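Putative transcriptional regulator, LysR family (Vibrio parahaemolyticus, PDB 3OXN) probably binds DNA and regulates transcription as a LysR-family protein, of which this chain is the substrate-binding domain. Local coordinates at residues P54-Y66 against A72-R84. Sequence-based numbering, arbitrary orientation.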
loop_
_atom_site.group_PDB
_atom_site.type_symbol
_atom_site.label_atom_id
_atom_site.label_comp_id
_atom_site.label_asym_id
_atom_site.label_seq_id
_atom_site.Cartn_x
_atom_site.Cartn_y
_atom_site.Cartn_z
ATOM N N PRO A 54 6.005 -5.389 -0.336
ATOM C CA PRO A 54 4.799 -6.117 0.058
ATOM C C PRO A 54 5.066 -7.560 0.492
ATOM O O PRO A 54 5.616 -8.370 -0.270
ATOM C CB PRO A 54 3.954 -6.086 -1.216
ATOM C CG PRO A 54 4.366 -4.823 -1.883
ATOM C CD PRO A 54 5.842 -4.718 -1.635
ATOM N N LEU A 55 4.676 -7.864 1.728
ATOM C CA LEU A 55 4.579 -9.240 2.183
ATOM C C LEU A 55 3.600 -9.982 1.283
ATOM O O LEU A 55 2.519 -9.476 0.991
ATOM C CB LEU A 55 4.037 -9.288 3.607
ATOM C CG LEU A 55 4.474 -10.542 4.364
ATOM C CD1 LEU A 55 5.683 -10.195 5.241
ATOM C CD2 LEU A 55 3.342 -11.151 5.202
ATOM N N GLN A 56 3.976 -11.169 0.826
ATOM C CA GLN A 56 3.015 -12.080 0.228
ATOM C C GLN A 56 2.801 -13.173 1.265
ATOM O O GLN A 56 3.665 -14.017 1.470
ATOM C CB GLN A 56 3.549 -12.626 -1.095
ATOM C CG GLN A 56 3.886 -11.537 -2.132
ATOM C CD GLN A 56 5.014 -11.953 -3.073
ATOM O OE1 GLN A 56 5.480 -13.091 -3.022
ATOM N NE2 GLN A 56 5.461 -11.030 -3.932
ATOM N N HIS A 57 1.662 -13.111 1.955
ATOM C CA HIS A 57 1.414 -13.882 3.195
ATOM C C HIS A 57 1.636 -15.396 3.121
ATOM O O HIS A 57 2.056 -16.006 4.114
ATOM C CB HIS A 57 0.007 -13.601 3.745
ATOM C CG HIS A 57 -0.020 -12.640 4.897
ATOM N ND1 HIS A 57 -0.353 -11.309 4.751
ATOM C CD2 HIS A 57 0.231 -12.821 6.219
ATOM C CE1 HIS A 57 -0.303 -10.711 5.930
ATOM N NE2 HIS A 57 0.047 -11.607 6.838
ATOM N N ASP A 58 1.347 -16.002 1.965
ATOM C CA ASP A 58 1.517 -17.452 1.809
ATOM C C ASP A 58 2.953 -17.764 1.434
ATOM O O ASP A 58 3.380 -18.912 1.465
ATOM C CB ASP A 58 0.550 -18.017 0.769
ATOM C CG ASP A 58 -0.750 -17.227 0.699
ATOM O OD1 ASP A 58 -1.799 -17.732 1.169
ATOM O OD2 ASP A 58 -0.712 -16.083 0.188
ATOM N N ARG A 59 3.697 -16.717 1.105
ATOM C CA ARG A 59 5.098 -16.848 0.736
ATOM C C ARG A 59 5.989 -16.208 1.784
ATOM O O ARG A 59 7.135 -15.875 1.504
ATOM C CB ARG A 59 5.373 -16.178 -0.625
ATOM C CG ARG A 59 4.379 -16.527 -1.710
ATOM C CD ARG A 59 4.986 -16.386 -3.101
ATOM N NE ARG A 59 6.278 -17.063 -3.197
ATOM C CZ ARG A 59 7.438 -16.448 -3.425
ATOM N NH1 ARG A 59 7.482 -15.129 -3.608
ATOM N NH2 ARG A 59 8.555 -17.158 -3.491
ATOM N N LEU A 60 5.452 -16.023 2.986
ATOM C CA LEU A 60 6.195 -15.418 4.086
ATOM C C LEU A 60 7.597 -16.011 4.223
ATOM O O LEU A 60 8.609 -15.290 4.203
ATOM C CB LEU A 60 5.429 -15.600 5.396
ATOM C CG LEU A 60 6.146 -15.182 6.687
ATOM C CD1 LEU A 60 6.387 -13.688 6.705
ATOM C CD2 LEU A 60 5.361 -15.613 7.910
ATOM N N SER A 61 7.645 -17.331 4.380
ATOM C CA SER A 61 8.902 -18.022 4.604
ATOM C C SER A 61 9.758 -18.061 3.348
ATOM O O SER A 61 10.986 -18.047 3.428
ATOM C CB SER A 61 8.653 -19.434 5.106
ATOM O OG SER A 61 9.877 -20.097 5.338
ATOM N N ASP A 62 9.119 -18.111 2.187
ATOM C CA ASP A 62 9.870 -18.078 0.952
ATOM C C ASP A 62 10.513 -16.715 0.796
ATOM O O ASP A 62 11.616 -16.576 0.251
ATOM C CB ASP A 62 8.969 -18.378 -0.247
ATOM C CG ASP A 62 8.799 -19.857 -0.477
ATOM O OD1 ASP A 62 9.368 -20.641 0.322
ATOM O OD2 ASP A 62 8.096 -20.235 -1.443
ATOM N N GLN A 63 9.806 -15.705 1.276
ATOM C CA GLN A 63 10.265 -14.339 1.142
ATOM C C GLN A 63 11.506 -14.070 2.015
ATOM O O GLN A 63 12.483 -13.486 1.542
ATOM C CB GLN A 63 9.119 -13.362 1.427
ATOM C CG GLN A 63 9.031 -12.245 0.397
ATOM C CD GLN A 63 7.706 -11.516 0.416
ATOM O OE1 GLN A 63 6.712 -12.020 0.954
ATOM N NE2 GLN A 63 7.679 -10.322 -0.190
ATOM N N LEU A 64 11.485 -14.524 3.268
ATOM C CA LEU A 64 12.651 -14.379 4.131
ATOM C C LEU A 64 13.768 -15.336 3.720
ATOM O O LEU A 64 14.952 -15.005 3.814
ATOM C CB LEU A 64 12.285 -14.607 5.600
ATOM C CG LEU A 64 11.289 -13.664 6.262
ATOM C CD1 LEU A 64 10.871 -14.306 7.562
ATOM C CD2 LEU A 64 11.857 -12.275 6.478
ATOM N N THR A 65 13.389 -16.525 3.270
ATOM C CA THR A 65 14.369 -17.546 2.896
ATOM C C THR A 65 15.015 -17.352 1.514
ATOM O O THR A 65 16.234 -17.432 1.376
ATOM C CB THR A 65 13.757 -18.946 2.957
ATOM O OG1 THR A 65 13.195 -19.151 4.254
ATOM C CG2 THR A 65 14.812 -19.997 2.704
ATOM N N TYR A 66 14.224 -17.090 0.488
ATOM C CA TYR A 66 14.794 -17.075 -0.853
ATOM C C TYR A 66 14.914 -15.702 -1.500
ATOM O O TYR A 66 15.807 -15.481 -2.300
ATOM C CB TYR A 66 14.022 -18.026 -1.774
ATOM C CG TYR A 66 14.067 -19.453 -1.312
ATOM C CD1 TYR A 66 15.209 -20.216 -1.477
ATOM C CD2 TYR A 66 12.973 -20.036 -0.695
ATOM C CE1 TYR A 66 15.258 -21.537 -1.051
ATOM C CE2 TYR A 66 13.015 -21.350 -0.261
ATOM C CZ TYR A 66 14.156 -22.093 -0.447
ATOM O OH TYR A 66 14.204 -23.393 -0.029
ATOM N N ALA A 72 10.417 -9.849 8.513
ATOM C CA ALA A 72 9.040 -9.686 8.075
ATOM C C ALA A 72 8.211 -9.154 9.238
ATOM O O ALA A 72 8.321 -9.663 10.358
ATOM C CB ALA A 72 8.491 -11.012 7.585
ATOM N N ILE A 73 7.397 -8.127 8.995
ATOM C CA ILE A 73 6.431 -7.699 10.011
ATOM C C ILE A 73 4.974 -7.936 9.568
ATOM O O ILE A 73 4.492 -7.296 8.626
ATOM C CB ILE A 73 6.609 -6.230 10.406
ATOM C CG1 ILE A 73 8.061 -5.964 10.832
ATOM C CG2 ILE A 73 5.600 -5.863 11.503
ATOM C CD1 ILE A 73 8.430 -4.472 10.994
ATOM N N CYS A 74 4.281 -8.850 10.245
ATOM C CA CYS A 74 2.912 -9.176 9.891
ATOM C C CYS A 74 2.249 -10.020 10.957
ATOM O O CYS A 74 2.780 -10.205 12.034
ATOM C CB CYS A 74 2.907 -9.989 8.605
ATOM S SG CYS A 74 3.558 -11.678 8.806
ATOM N N ARG A 75 1.073 -10.540 10.624
ATOM C CA ARG A 75 0.435 -11.604 11.387
ATOM C C ARG A 75 0.526 -12.914 10.601
ATOM O O ARG A 75 -0.299 -13.175 9.733
ATOM C CB ARG A 75 -1.029 -11.264 11.620
ATOM C CG ARG A 75 -1.655 -12.076 12.709
ATOM C CD ARG A 75 -3.166 -12.001 12.677
ATOM N NE ARG A 75 -3.748 -13.280 12.276
ATOM C CZ ARG A 75 -4.080 -14.235 13.136
ATOM N NH1 ARG A 75 -3.894 -14.046 14.442
ATOM N NH2 ARG A 75 -4.598 -15.370 12.694
ATOM N N PRO A 76 1.541 -13.740 10.885
ATOM C CA PRO A 76 1.657 -15.038 10.207
ATOM C C PRO A 76 0.371 -15.846 10.313
ATOM O O PRO A 76 -0.079 -16.122 11.426
ATOM C CB PRO A 76 2.750 -15.751 10.995
ATOM C CG PRO A 76 3.545 -14.666 11.596
ATOM C CD PRO A 76 2.598 -13.542 11.888
ATOM N N THR A 77 -0.199 -16.231 9.175
ATOM C CA THR A 77 -1.446 -16.999 9.167
ATOM C C THR A 77 -1.274 -18.387 9.794
ATOM O O THR A 77 -2.189 -19.203 9.760
ATOM C CB THR A 77 -2.051 -17.135 7.728
ATOM O OG1 THR A 77 -1.054 -17.620 6.812
ATOM C CG2 THR A 77 -2.589 -15.787 7.223
ATOM N N GLY A 78 -0.100 -18.652 10.360
ATOM C CA GLY A 78 0.153 -19.916 11.038
ATOM C C GLY A 78 1.544 -20.021 11.645
ATOM O O GLY A 78 2.348 -19.101 11.527
ATOM N N PRO A 79 1.836 -21.154 12.299
ATOM C CA PRO A 79 3.148 -21.434 12.896
ATOM C C PRO A 79 4.276 -21.242 11.887
ATOM O O PRO A 79 4.158 -21.680 10.747
ATOM C CB PRO A 79 3.048 -22.910 13.286
ATOM C CG PRO A 79 1.595 -23.164 13.450
ATOM C CD PRO A 79 0.896 -22.275 12.471
ATOM N N VAL A 80 5.368 -20.620 12.317
ATOM C CA VAL A 80 6.414 -20.197 11.390
ATOM C C VAL A 80 7.736 -20.961 11.514
ATOM O O VAL A 80 8.689 -20.647 10.802
ATOM C CB VAL A 80 6.701 -18.684 11.535
ATOM C CG1 VAL A 80 5.415 -17.884 11.384
ATOM C CG2 VAL A 80 7.364 -18.386 12.878
ATOM N N GLU A 81 7.798 -21.947 12.411
ATOM C CA GLU A 81 9.013 -22.752 12.590
ATOM C C GLU A 81 9.432 -23.422 11.283
ATOM O O GLU A 81 8.594 -24.008 10.581
ATOM C CB GLU A 81 8.804 -23.818 13.664
ATOM C CG GLU A 81 8.444 -23.255 15.029
ATOM C CD GLU A 81 7.027 -22.716 15.076
ATOM O OE1 GLU A 81 6.846 -21.576 15.571
ATOM O OE2 GLU A 81 6.105 -23.434 14.604
ATOM N N PRO A 82 10.741 -23.378 10.967
ATOM C CA PRO A 82 11.855 -22.855 11.768
ATOM C C PRO A 82 12.215 -21.380 11.516
ATOM O O PRO A 82 13.407 -21.030 11.444
ATOM C CB PRO A 82 13.011 -23.722 11.279
ATOM C CG PRO A 82 12.750 -23.752 9.818
ATOM C CD PRO A 82 11.260 -24.090 9.781
ATOM N N LEU A 83 11.208 -20.526 11.378
ATOM C CA LEU A 83 11.457 -19.089 11.274
ATOM C C LEU A 83 11.377 -18.441 12.643
ATOM O O LEU A 83 10.452 -18.686 13.406
ATOM C CB LEU A 83 10.469 -18.418 10.320
ATOM C CG LEU A 83 10.665 -18.715 8.839
ATOM C CD1 LEU A 83 9.753 -17.836 8.015
ATOM C CD2 LEU A 83 12.097 -18.456 8.481
ATOM N N ARG A 84 12.357 -17.618 12.954
ATOM C CA ARG A 84 12.360 -16.897 14.216
ATOM C C ARG A 84 11.211 -15.892 14.264
ATOM O O ARG A 84 10.841 -15.285 13.260
ATOM C CB ARG A 84 13.700 -16.210 14.396
ATOM C CG ARG A 84 14.835 -17.159 14.118
ATOM C CD ARG A 84 14.840 -18.192 15.186
ATOM N NE ARG A 84 14.473 -17.524 16.431
ATOM C CZ ARG A 84 14.826 -17.927 17.648
ATOM N NH1 ARG A 84 15.575 -19.021 17.803
ATOM N NH2 ARG A 84 14.420 -17.229 18.706
#
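Leu60 sets CG anti to its backbone N (chi1 172°) and Leu64 sets it anti to the carbonyl carbon (chi1 -62°), so that both side chains on one flank of helix 60-65 reach Ala72, the first residue of 72-84. The contact belongs to the periplasmic-binding-protein-like fold of the LysR substrate-binding domain: the short helix lies in the beta-alpha-beta crossover from strand 49-54 to strand 71-74, which run parallel on either side of strand 20-25, and it packs on the sheet through its leucines. Ala72 CB lies 3.5 Å from Leu60 CD1, and Leu55 CD1 and Leu64 CD2 also touch that methyl. Leu60 spreads its other branch, CD2, toward Pro76 CB and Val80 CG1 in the loop after the strand. Beside the next turn of the helix, Leu83 of 72-84 puts CD1 against Ser61 and Leu64, 3.5 Å from Ser61 CB and 3.7 Å from Leu64 CD1. The side chains of Leu64 and Leu83 cross at a slant.

At the other end Leu55 CD2 meets Cys74 CB at 3.6 Å and also sits 3.5 Å above the plane of the His57 ring, over its centre; Cys74 SG is oblique to that ring. Gln63, buried, ties the helix to the end of strand 49-54 and the loop after it: its OE1 accepts a hydrogen bond from Gln56 N in the carbonyl plane, on a lone pair, while its NE2 donates to Pro54 O. Beyond, Gln56 packs on Gln56 of the second subunit. The one hydrogen bond between 54-66 and 72-84 is weak: His57 NE2 reaches Arg75 O, near the ring plane, at 3.3 Å and an N-H...O angle of 125°.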